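PDB 6R7V: mirolysin from Tannerella forsythia, which is a zinc metallopeptidase of the pappalysin family, present here as its latent zymogen, and probably cleaves peptide bonds in proteins. Local coordinates for residues Q168-F173 / W212-H217; N98-F103 / R285-F290; I45-V50 / R150-W155; S37-S42 / F290-G295. The protein carries 1 engineered substitution. All blocks are in the same frame, centred on the assembly; numbering follows the deposited sequence.

Contact 1. Residues Q168-F173 / W212-H217; sequences QFPFEF and WLDLRH. With ZN (zinc ion), chain D; GOL (glycerol), chain H.
Where the zinc-binding helix ends and the metzincin motif turns toward its third histidine, Pro-170 rests against Trp-212 and Asp-214. Pro-170 CG lies 3.3 Å from Trp-212 O, and Pro-170 CD lies 3.5 Å from Asp-214 OD1. The ring thus wedges between a backbone carbonyl and a carboxylate. Phe-169 comes in edge-on. Its CE2 is 3.4 Å from Leu-215 O, close to the ring plane. That same carbonyl is hydrogen-bonded to His-211 ND1, so the phenyl edge packs against a second-shell atom of the metal site. Gln-168 O sits beside Trp-212, buried and without a polar partner.

A glycerol, probably from the crystallisation liquor, bridges the two segments. Its O3 donates to Asp-214 OD1 at 2.6 Å and accepts from Phe-171 N. Its O1 donates to Asp-214 O and accepts from Arg-216 NE at 2.9 Å. Arg-216 NH2 gives a nearly straight bond, 167°, to glycerol O2. The Arg-216 chain is extended from CG to NE, which brings the edge of the guanidinium to the ligand. The other carboxylate oxygen, Asp-214 OD2, is held by a salt bridge to Arg-285 and a hydrogen bond from Trp-29.

Asp-214 has a positive phi of 82° and closes the helix as the C-prime residue of a Schellman motif. The chain then runs on to His-217, whose NE2 binds zinc at 2.0 Å. His-207, His-211 and Cys-6 complete the site, consistent with the cysteine-switch latency of pappalysin zymogens and with the three-histidine site of metzincins.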
# COMPACT_ATOMS: atom_id res chain seq x y z
N GLN A 168 -1.64 5.72 4.83
CA GLN A 168 -1.93 7.13 4.75
C GLN A 168 -1.69 7.56 3.29
O GLN A 168 -0.66 7.23 2.72
CB GLN A 168 -1.07 7.95 5.74
CG GLN A 168 -1.55 9.40 5.76
CD GLN A 168 -0.86 10.20 6.83
OE1 GLN A 168 -1.16 10.07 8.00
NE2 GLN A 168 0.07 11.05 6.43
N PHE A 169 -2.64 8.29 2.69
CA PHE A 169 -2.52 8.70 1.30
C PHE A 169 -1.59 9.90 1.11
O PHE A 169 -1.51 10.74 2.01
CB PHE A 169 -3.91 9.07 0.76
CG PHE A 169 -4.83 7.91 0.52
CD1 PHE A 169 -5.83 7.59 1.44
CD2 PHE A 169 -4.71 7.13 -0.62
CE1 PHE A 169 -6.64 6.47 1.25
CE2 PHE A 169 -5.56 6.03 -0.83
CZ PHE A 169 -6.53 5.73 0.10
N PRO A 170 -1.00 10.07 -0.10
CA PRO A 170 -0.09 11.20 -0.33
C PRO A 170 -0.73 12.58 -0.16
O PRO A 170 0.00 13.51 0.21
CB PRO A 170 0.33 11.03 -1.79
CG PRO A 170 0.20 9.56 -2.06
CD PRO A 170 -0.95 9.09 -1.22
N PHE A 171 -2.05 12.73 -0.38
CA PHE A 171 -2.65 14.06 -0.21
C PHE A 171 -2.60 14.53 1.25
O PHE A 171 -2.82 15.71 1.52
CB PHE A 171 -4.11 14.13 -0.75
CG PHE A 171 -5.17 13.62 0.21
CD1 PHE A 171 -5.48 12.27 0.28
CD2 PHE A 171 -5.83 14.49 1.07
CE1 PHE A 171 -6.45 11.79 1.17
CE2 PHE A 171 -6.77 14.01 2.00
CZ PHE A 171 -7.06 12.66 2.05
N GLU A 172 -2.37 13.60 2.18
CA GLU A 172 -2.30 13.89 3.61
C GLU A 172 -0.86 14.17 4.06
O GLU A 172 -0.67 14.51 5.24
CB GLU A 172 -2.83 12.68 4.44
CG GLU A 172 -4.05 11.95 3.86
CD GLU A 172 -4.68 10.86 4.72
OE1 GLU A 172 -4.66 9.65 4.35
OE2 GLU A 172 -5.23 11.23 5.78
N PHE A 173 0.15 14.00 3.17
CA PHE A 173 1.55 14.13 3.60
C PHE A 173 1.87 15.52 4.16
O PHE A 173 2.48 15.60 5.24
CB PHE A 173 2.53 13.78 2.47
CG PHE A 173 3.95 13.72 2.98
CD1 PHE A 173 4.44 12.56 3.55
CD2 PHE A 173 4.75 14.86 2.99
CE1 PHE A 173 5.75 12.50 4.02
CE2 PHE A 173 6.07 14.80 3.48
CZ PHE A 173 6.55 13.62 4.01
N TRP A 212 -0.39 4.01 -0.28
CA TRP A 212 0.66 4.98 0.05
C TRP A 212 1.24 5.64 -1.23
O TRP A 212 1.76 6.77 -1.17
CB TRP A 212 1.72 4.23 0.86
CG TRP A 212 2.87 5.05 1.32
CD1 TRP A 212 2.90 5.94 2.36
CD2 TRP A 212 4.19 5.01 0.78
NE1 TRP A 212 4.15 6.48 2.47
CE2 TRP A 212 4.96 5.97 1.48
CE3 TRP A 212 4.78 4.30 -0.27
CZ2 TRP A 212 6.32 6.18 1.20
CZ3 TRP A 212 6.12 4.51 -0.55
CH2 TRP A 212 6.86 5.47 0.16
N LEU A 213 1.11 4.93 -2.39
CA LEU A 213 1.51 5.39 -3.70
C LEU A 213 0.30 5.88 -4.53
O LEU A 213 0.33 5.91 -5.77
CB LEU A 213 2.33 4.33 -4.44
CG LEU A 213 3.69 4.03 -3.79
CD1 LEU A 213 4.36 2.88 -4.49
CD2 LEU A 213 4.60 5.30 -3.75
N ASP A 214 -0.74 6.33 -3.83
CA ASP A 214 -1.88 7.08 -4.38
C ASP A 214 -2.98 6.24 -5.03
O ASP A 214 -3.93 6.83 -5.60
CB ASP A 214 -1.40 8.17 -5.39
CG ASP A 214 -2.10 9.48 -5.25
OD1 ASP A 214 -2.66 9.73 -4.19
OD2 ASP A 214 -2.12 10.26 -6.24
N LEU A 215 -2.92 4.92 -4.94
CA LEU A 215 -3.98 4.13 -5.55
C LEU A 215 -5.18 3.99 -4.64
O LEU A 215 -5.03 3.92 -3.40
CB LEU A 215 -3.49 2.72 -5.91
CG LEU A 215 -2.30 2.64 -6.86
CD1 LEU A 215 -2.02 1.20 -7.21
CD2 LEU A 215 -2.52 3.48 -8.12
N ARG A 216 -6.34 3.86 -5.27
CA ARG A 216 -7.61 3.66 -4.57
C ARG A 216 -8.14 2.27 -4.83
O ARG A 216 -7.83 1.62 -5.85
CB ARG A 216 -8.64 4.65 -5.10
CG ARG A 216 -8.28 6.08 -4.81
CD ARG A 216 -9.45 6.95 -5.12
NE ARG A 216 -9.09 8.36 -5.11
CZ ARG A 216 -9.97 9.34 -5.23
NH1 ARG A 216 -11.27 9.07 -5.29
NH2 ARG A 216 -9.56 10.60 -5.26
N HIS A 217 -9.08 1.86 -3.99
CA HIS A 217 -9.81 0.61 -4.23
C HIS A 217 -10.40 0.61 -5.62
O HIS A 217 -11.01 1.60 -6.04
CB HIS A 217 -10.89 0.44 -3.20
CG HIS A 217 -10.33 0.15 -1.86
ND1 HIS A 217 -10.97 0.56 -0.72
CD2 HIS A 217 -9.18 -0.48 -1.52
CE1 HIS A 217 -10.22 0.14 0.29
NE2 HIS A 217 -9.11 -0.45 -0.13
ZN ZN D . -7.35 -0.77 0.82
C1 GOL H . -5.95 9.25 -3.57
O1 GOL H . -6.20 8.37 -4.65
C2 GOL H . -5.65 10.64 -4.07
O2 GOL H . -6.82 11.21 -4.66
C3 GOL H . -5.16 11.54 -2.96
O3 GOL H . -3.91 11.11 -2.42

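Contact 2. Residues N98-F103 / R285-F290; sequences NANIEF and RMRSLF
Arg-287 reaches from the helix to two successive carbonyls, Ala-99 O and Asn-100 O. The polar part rests on one nitrogen. Arg-287 NH1 donates to Ala-99 O at 2.9 Å, with the donor tilted 16° from the carbonyl plane. It also gives a weak bond to Asn-100 O at 3.0 Å. The arginine chain bends at chi3, 60°, and its CD passes 3.4 Å from Ala-99 O on the way. Arg-287 NH2 is bonded to Pro-41 O and Ser-43 O, so the guanidinium is fixed by four backbone carbonyls.

The amide plane of Asn-100 is nearly parallel to the guanidinium, 6° apart. Asn-100 ND2 lies 3.8 Å from Arg-287 NH1, and Asn-100 CB is nearer to that nitrogen at 3.6 Å. Asn-100 OD1 is bonded to Thr-44 OG1.

The apolar part belongs to Met-286. Its CE touches Ala-99 CB at 4.2 Å, and its CB touches Ile-101 CD1 at 4.3 Å. Met-286 thus packs with its end methyl on a loop residue and with its CB on the first residue of strand 101-105.

Together these contacts pack helix 280-288 against the entry to a strand of the main sheet. This helix is consistent with the one that follows the Met-turn in the C-terminal subdomain of metzincins.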
# COMPACT_ATOMS: atom_id res chain seq x y z
N ASN A 98 4.50 -3.06 -14.79
CA ASN A 98 5.77 -3.28 -14.12
C ASN A 98 6.11 -1.94 -13.51
O ASN A 98 6.47 -1.04 -14.26
CB ASN A 98 6.80 -3.72 -15.16
CG ASN A 98 8.18 -3.89 -14.62
OD1 ASN A 98 8.51 -3.46 -13.50
ND2 ASN A 98 9.02 -4.52 -15.43
N ALA A 99 5.94 -1.77 -12.19
CA ALA A 99 6.11 -0.44 -11.60
C ALA A 99 7.53 0.02 -11.60
O ALA A 99 7.77 1.21 -11.45
CB ALA A 99 5.58 -0.42 -10.17
N ASN A 100 8.51 -0.91 -11.70
CA ASN A 100 9.92 -0.54 -11.69
C ASN A 100 10.23 0.30 -10.43
O ASN A 100 10.91 1.34 -10.45
CB ASN A 100 10.32 0.16 -12.99
CG ASN A 100 11.80 0.44 -13.13
OD1 ASN A 100 12.64 -0.24 -12.53
ND2 ASN A 100 12.14 1.46 -13.89
N ILE A 101 9.69 -0.19 -9.30
CA ILE A 101 9.93 0.35 -7.97
C ILE A 101 10.53 -0.79 -7.15
O ILE A 101 9.96 -1.89 -7.11
CB ILE A 101 8.60 0.87 -7.34
CG1 ILE A 101 8.03 2.03 -8.15
CG2 ILE A 101 8.84 1.31 -5.88
CD1 ILE A 101 6.61 2.52 -7.69
N GLU A 102 11.66 -0.51 -6.50
CA GLU A 102 12.38 -1.42 -5.60
C GLU A 102 12.27 -1.00 -4.16
O GLU A 102 12.26 0.20 -3.89
CB GLU A 102 13.90 -1.39 -5.91
CG GLU A 102 14.38 -2.12 -7.12
CD GLU A 102 15.86 -1.85 -7.40
OE1 GLU A 102 16.55 -1.19 -6.60
OE2 GLU A 102 16.29 -2.24 -8.49
N PHE A 103 12.36 -1.96 -3.25
CA PHE A 103 12.28 -1.73 -1.81
C PHE A 103 13.48 -2.35 -1.17
O PHE A 103 13.85 -3.47 -1.52
CB PHE A 103 11.00 -2.35 -1.23
CG PHE A 103 9.73 -1.78 -1.79
CD1 PHE A 103 9.22 -2.23 -3.01
CD2 PHE A 103 9.05 -0.75 -1.13
CE1 PHE A 103 8.05 -1.69 -3.54
CE2 PHE A 103 7.89 -0.19 -1.69
CZ PHE A 103 7.39 -0.67 -2.89
N ARG A 285 0.38 6.19 -12.15
CA ARG A 285 -0.03 7.02 -11.04
C ARG A 285 0.99 6.91 -9.90
O ARG A 285 1.35 7.93 -9.31
CB ARG A 285 -1.43 6.61 -10.58
CG ARG A 285 -1.88 7.26 -9.29
CD ARG A 285 -1.96 8.77 -9.38
NE ARG A 285 -3.13 9.18 -10.13
CZ ARG A 285 -4.19 9.76 -9.59
NH1 ARG A 285 -4.20 10.10 -8.31
NH2 ARG A 285 -5.23 10.07 -10.34
N MET A 286 1.44 5.70 -9.58
CA MET A 286 2.39 5.52 -8.48
C MET A 286 3.73 6.18 -8.78
O MET A 286 4.29 6.90 -7.94
CB MET A 286 2.59 4.01 -8.23
CG MET A 286 1.31 3.36 -7.69
SD MET A 286 1.63 1.69 -7.02
CE MET A 286 1.86 0.77 -8.58
N ARG A 287 4.23 6.03 -10.01
CA ARG A 287 5.53 6.60 -10.33
C ARG A 287 5.52 8.12 -10.39
O ARG A 287 6.56 8.77 -10.16
CB ARG A 287 6.04 6.06 -11.66
CG ARG A 287 6.34 4.55 -11.60
CD ARG A 287 6.84 4.07 -12.96
NE ARG A 287 8.08 4.74 -13.38
CZ ARG A 287 9.29 4.45 -12.91
NH1 ARG A 287 9.46 3.47 -12.03
NH2 ARG A 287 10.35 5.14 -13.33
N SER A 288 4.34 8.68 -10.69
CA SER A 288 4.19 10.14 -10.82
C SER A 288 4.54 10.87 -9.52
O SER A 288 4.95 12.04 -9.58
CB SER A 288 2.78 10.50 -11.28
OG SER A 288 1.82 10.35 -10.25
N LEU A 289 4.44 10.20 -8.37
CA LEU A 289 4.76 10.82 -7.07
C LEU A 289 6.23 11.10 -6.92
O LEU A 289 6.62 11.84 -6.02
CB LEU A 289 4.31 9.92 -5.92
CG LEU A 289 2.83 9.57 -5.86
CD1 LEU A 289 2.57 8.55 -4.80
CD2 LEU A 289 1.97 10.80 -5.55
N PHE A 290 7.06 10.57 -7.84
CA PHE A 290 8.50 10.75 -7.74
C PHE A 290 9.00 11.69 -8.83
O PHE A 290 10.20 11.76 -9.06
CB PHE A 290 9.19 9.40 -7.78
CG PHE A 290 8.74 8.52 -6.64
CD1 PHE A 290 9.45 8.51 -5.43
CD2 PHE A 290 7.64 7.69 -6.77
CE1 PHE A 290 9.04 7.70 -4.38
CE2 PHE A 290 7.23 6.88 -5.72
CZ PHE A 290 7.92 6.90 -4.53

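Contact 3. Residues I45-V50 / R150-W155; sequences ILIPVV and RYLNIW
Asn-153 OD1 packs 3.3 Å from Val-50 CG1 and is hydrogen-bonded to both His-52 NE2 and Trp-146 N. The two side chains lie side by side and point the same way. They belong to neighbouring parallel strands in the mixed sheet of the metzincin-like catalytic fold. Val-50 has CG1 between its backbone N and carbonyl carbon, chi1 57°, which sets that methyl against the amide.

Three backbone bonds join the strands. Leu-152 N donates to Pro-48 O at 2.8 Å, Val-50 N to Leu-152 O at 3.0 Å, and Ile-154 N to Val-50 O at 2.9 Å. Both polar backbone atoms of Val-50 thus turn to the other strand, as in a regular parallel pair. The short strand segments cross at -32°.

Pro-48 has no N-H to give, and its ring lies against the backbone carbonyl of Arg-150, with Pro-48 CG 3.4 Å from Arg-150 O. Its CB also meets the Tyr-151 ring. Tyr-151 OH is bonded to Arg-108 O.

The sheet face that carries Val-49 and Leu-152 is wholly apolar in this contact. Ile-47 CG2 meets Leu-152 CB at 3.6 Å, and Val-49 CG1 meets Ile-154 CD1 at 3.7 Å.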
# COMPACT_ATOMS: atom_id res chain seq x y z
N ILE A 45 12.89 3.45 -9.26
CA ILE A 45 12.62 4.21 -8.05
C ILE A 45 12.97 3.29 -6.90
O ILE A 45 12.49 2.16 -6.87
CB ILE A 45 11.14 4.66 -8.04
CG1 ILE A 45 10.90 5.71 -9.14
CG2 ILE A 45 10.75 5.18 -6.65
CD1 ILE A 45 9.42 5.96 -9.43
N LEU A 46 13.82 3.76 -5.98
CA LEU A 46 14.22 2.96 -4.82
C LEU A 46 13.60 3.54 -3.56
O LEU A 46 13.74 4.73 -3.28
CB LEU A 46 15.76 2.95 -4.72
CG LEU A 46 16.38 2.26 -3.50
CD1 LEU A 46 15.95 0.81 -3.38
CD2 LEU A 46 17.91 2.35 -3.57
N ILE A 47 13.00 2.66 -2.76
CA ILE A 47 12.35 3.04 -1.53
C ILE A 47 13.07 2.43 -0.34
O ILE A 47 12.94 1.22 -0.14
CB ILE A 47 10.87 2.56 -1.52
CG1 ILE A 47 10.07 2.99 -2.76
CG2 ILE A 47 10.15 2.97 -0.20
CD1 ILE A 47 9.83 4.35 -2.92
N PRO A 48 13.76 3.24 0.50
CA PRO A 48 14.32 2.71 1.77
C PRO A 48 13.19 2.42 2.74
O PRO A 48 12.28 3.24 2.88
CB PRO A 48 15.17 3.89 2.31
CG PRO A 48 15.36 4.83 1.11
CD PRO A 48 14.04 4.68 0.35
N VAL A 49 13.21 1.26 3.39
CA VAL A 49 12.14 0.84 4.27
C VAL A 49 12.64 0.63 5.67
O VAL A 49 13.71 0.05 5.88
CB VAL A 49 11.52 -0.49 3.73
CG1 VAL A 49 10.43 -1.04 4.67
CG2 VAL A 49 10.95 -0.31 2.32
N VAL A 50 11.84 1.02 6.65
CA VAL A 50 12.04 0.64 8.03
C VAL A 50 10.77 -0.05 8.50
O VAL A 50 9.65 0.45 8.27
CB VAL A 50 12.47 1.81 8.95
CG1 VAL A 50 11.47 2.98 8.92
CG2 VAL A 50 12.73 1.33 10.38
N ARG A 150 12.37 10.46 3.87
CA ARG A 150 13.44 9.59 3.42
C ARG A 150 13.15 8.10 3.52
O ARG A 150 13.79 7.33 2.80
CB ARG A 150 14.71 9.89 4.21
CG ARG A 150 15.22 11.29 3.87
CD ARG A 150 16.47 11.67 4.61
NE ARG A 150 16.47 13.12 4.79
CZ ARG A 150 17.43 13.80 5.41
NH1 ARG A 150 18.50 13.17 5.88
NH2 ARG A 150 17.34 15.11 5.54
N TYR A 151 12.27 7.69 4.43
CA TYR A 151 11.98 6.27 4.62
C TYR A 151 10.52 6.01 4.50
O TYR A 151 9.68 6.80 4.95
CB TYR A 151 12.37 5.83 6.06
CG TYR A 151 13.80 6.11 6.46
CD1 TYR A 151 14.79 5.13 6.33
CD2 TYR A 151 14.15 7.31 7.08
CE1 TYR A 151 16.09 5.36 6.76
CE2 TYR A 151 15.44 7.53 7.56
CZ TYR A 151 16.41 6.56 7.39
OH TYR A 151 17.69 6.81 7.82
N LEU A 152 10.19 4.84 3.94
CA LEU A 152 8.85 4.28 4.06
C LEU A 152 8.82 3.54 5.37
O LEU A 152 9.57 2.58 5.57
CB LEU A 152 8.46 3.36 2.90
CG LEU A 152 7.29 2.36 3.15
CD1 LEU A 152 5.94 3.08 3.39
CD2 LEU A 152 7.09 1.42 1.97
N ASN A 153 7.93 3.98 6.27
CA ASN A 153 7.72 3.36 7.57
C ASN A 153 6.57 2.36 7.50
O ASN A 153 5.46 2.74 7.10
CB ASN A 153 7.37 4.41 8.61
CG ASN A 153 8.51 5.31 8.97
OD1 ASN A 153 9.17 5.15 10.00
ND2 ASN A 153 8.77 6.29 8.13
N ILE A 154 6.86 1.10 7.85
CA ILE A 154 5.86 0.05 7.89
C ILE A 154 5.75 -0.44 9.31
O ILE A 154 6.73 -1.02 9.82
CB ILE A 154 6.19 -1.13 6.96
CG1 ILE A 154 6.41 -0.69 5.49
CG2 ILE A 154 5.07 -2.17 7.08
CD1 ILE A 154 6.79 -1.89 4.53
N TRP A 155 4.62 -0.17 9.98
CA TRP A 155 4.43 -0.63 11.35
C TRP A 155 3.73 -1.96 11.31
O TRP A 155 2.80 -2.12 10.49
CB TRP A 155 3.60 0.39 12.15
CG TRP A 155 4.32 1.64 12.50
CD1 TRP A 155 4.93 1.92 13.69
CD2 TRP A 155 4.35 2.86 11.74
NE1 TRP A 155 5.41 3.21 13.69
CE2 TRP A 155 5.10 3.80 12.48
CE3 TRP A 155 3.87 3.23 10.46
CZ2 TRP A 155 5.30 5.11 12.04
CZ3 TRP A 155 4.11 4.52 10.01
CH2 TRP A 155 4.78 5.46 10.80

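Contact 4. Residues S37-S42 / F290-G295; sequences SRSVPS and FDTQTG
Asp-291 and Ser-39 hold each other in this meeting of two loops, and Pro-41 packs beside them. The aspartate divides its oxygens between the loops. Its OD2 accepts from Ser-39 N at 2.7 Å, and the donor stands 49° out of the carboxylate plane. Its OD1 turns back to its own chain and takes Gln-293 N at 3.0 Å and Thr-294 N at 2.9 Å from opposite faces. These bonds make an Asx turn and an Asx motif, which hold the carboxylate in place. With CG anti to the backbone N, chi1 175°, the carboxylate is set between the two loops.

Ser-39 uses its backbone and side chain alike. Its carbonyl O accepts from Thr-292 N at 3.0 Å, and its OG donates to Thr-292 OG1 at 2.7 Å. Thr-292 OG1 also accepts from Gln-293 NE2, so the hydroxyl is gripped twice.

The Pro-41 ring adds packing. Its CG lies 3.3 Å from Phe-290 O, and the same atom touches Phe-290 CB at 4.1 Å.

The pairing joins the loop after helix 20-32 to the loop after helix 280-288. Val-40 leans on Arg-287 and Ser-288 of that second helix. Just beyond Ser-42 the first loop enters strand 45-55, while the second leads on to helix 299-302.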
# COMPACT_ATOMS: atom_id res chain seq x y z
N SER A 37 2.89 16.02 -12.99
CA SER A 37 3.47 14.73 -13.39
C SER A 37 4.11 14.75 -14.79
O SER A 37 3.87 13.85 -15.60
CB SER A 37 2.41 13.63 -13.31
OG SER A 37 1.23 13.96 -14.03
N ARG A 38 4.96 15.76 -15.06
CA ARG A 38 5.65 15.84 -16.35
C ARG A 38 7.08 15.29 -16.26
O ARG A 38 7.53 14.63 -17.20
CB ARG A 38 5.70 17.28 -16.87
CG ARG A 38 6.13 17.38 -18.33
CD ARG A 38 7.30 18.32 -18.52
NE ARG A 38 8.59 17.72 -18.17
CZ ARG A 38 9.38 17.08 -19.02
NH1 ARG A 38 10.54 16.57 -18.62
NH2 ARG A 38 9.02 16.92 -20.29
N SER A 39 7.77 15.56 -15.14
CA SER A 39 9.15 15.14 -14.92
C SER A 39 9.23 13.78 -14.16
O SER A 39 10.15 13.57 -13.37
CB SER A 39 9.91 16.23 -14.18
OG SER A 39 11.31 15.98 -14.23
N VAL A 40 8.29 12.85 -14.46
CA VAL A 40 8.25 11.51 -13.86
C VAL A 40 9.54 10.75 -14.26
O VAL A 40 9.92 10.78 -15.44
CB VAL A 40 6.96 10.74 -14.26
CG1 VAL A 40 6.88 9.38 -13.57
CG2 VAL A 40 5.72 11.56 -13.94
N PRO A 41 10.25 10.10 -13.31
CA PRO A 41 11.50 9.43 -13.65
C PRO A 41 11.37 8.32 -14.68
O PRO A 41 10.37 7.60 -14.74
CB PRO A 41 11.97 8.84 -12.31
CG PRO A 41 11.28 9.62 -11.28
CD PRO A 41 9.96 9.97 -11.87
N SER A 42 12.41 8.16 -15.49
CA SER A 42 12.48 7.08 -16.46
C SER A 42 13.25 5.90 -15.86
O SER A 42 13.35 4.85 -16.51
CB SER A 42 13.16 7.55 -17.74
OG SER A 42 14.47 8.00 -17.46
N PHE A 290 7.06 10.57 -7.84
CA PHE A 290 8.50 10.75 -7.74
C PHE A 290 9.00 11.69 -8.83
O PHE A 290 10.20 11.76 -9.06
CB PHE A 290 9.19 9.40 -7.78
CG PHE A 290 8.74 8.52 -6.64
CD1 PHE A 290 9.45 8.51 -5.43
CD2 PHE A 290 7.64 7.69 -6.77
CE1 PHE A 290 9.04 7.70 -4.38
CE2 PHE A 290 7.23 6.88 -5.72
CZ PHE A 290 7.92 6.90 -4.53
N ASP A 291 8.09 12.45 -9.48
CA ASP A 291 8.44 13.48 -10.46
C ASP A 291 9.60 14.29 -9.85
O ASP A 291 9.47 14.75 -8.73
CB ASP A 291 7.19 14.35 -10.70
CG ASP A 291 7.38 15.54 -11.60
OD1 ASP A 291 8.17 16.44 -11.24
OD2 ASP A 291 6.71 15.60 -12.64
N THR A 292 10.75 14.38 -10.55
CA THR A 292 11.98 14.97 -9.98
C THR A 292 11.87 16.47 -9.63
O THR A 292 12.70 16.96 -8.85
CB THR A 292 13.18 14.75 -10.92
OG1 THR A 292 12.92 15.41 -12.15
CG2 THR A 292 13.48 13.27 -11.17
N GLN A 293 10.87 17.18 -10.17
CA GLN A 293 10.74 18.62 -9.93
C GLN A 293 9.63 18.96 -8.93
O GLN A 293 9.82 19.87 -8.13
CB GLN A 293 10.48 19.37 -11.26
CG GLN A 293 11.48 19.11 -12.39
CD GLN A 293 12.94 19.30 -12.02
OE1 GLN A 293 13.37 20.36 -11.58
NE2 GLN A 293 13.73 18.26 -12.23
N THR A 294 8.49 18.24 -9.00
CA THR A 294 7.33 18.56 -8.16
C THR A 294 6.69 17.33 -7.48
O THR A 294 5.63 17.48 -6.85
CB THR A 294 6.29 19.29 -9.02
OG1 THR A 294 5.23 19.77 -8.19
CG2 THR A 294 5.71 18.42 -10.13
N GLY A 295 7.29 16.15 -7.61
CA GLY A 295 6.74 14.94 -7.00
C GLY A 295 6.76 15.03 -5.49
O GLY A 295 7.79 15.38 -4.93

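In the fold
Contacts 1, 2 and 3 are buried, while contact 4 lies partly exposed about 20 Å (centre to centre) from the middle of the chain. Contacts 2 and 3 reach the same sheet, since strands 101-105 and 45-55 are neighbours in it. Contacts 2 and 4 share Phe-290, whose ring packs on Ile-47 and Ile-45 of contact 3 and on Leu-213 of contact 1. Leu-213 also packs on Leu-289 of contact 2. Trp-212 packs on Leu-152, linking the zinc helix to the sheet. The chemistry follows the place: strand pairing in the sheet, an arginine gripping carbonyls just before one of its strands, mixed backbone and side-chain hydrogen bonds in the outer loops, and packing near zinc.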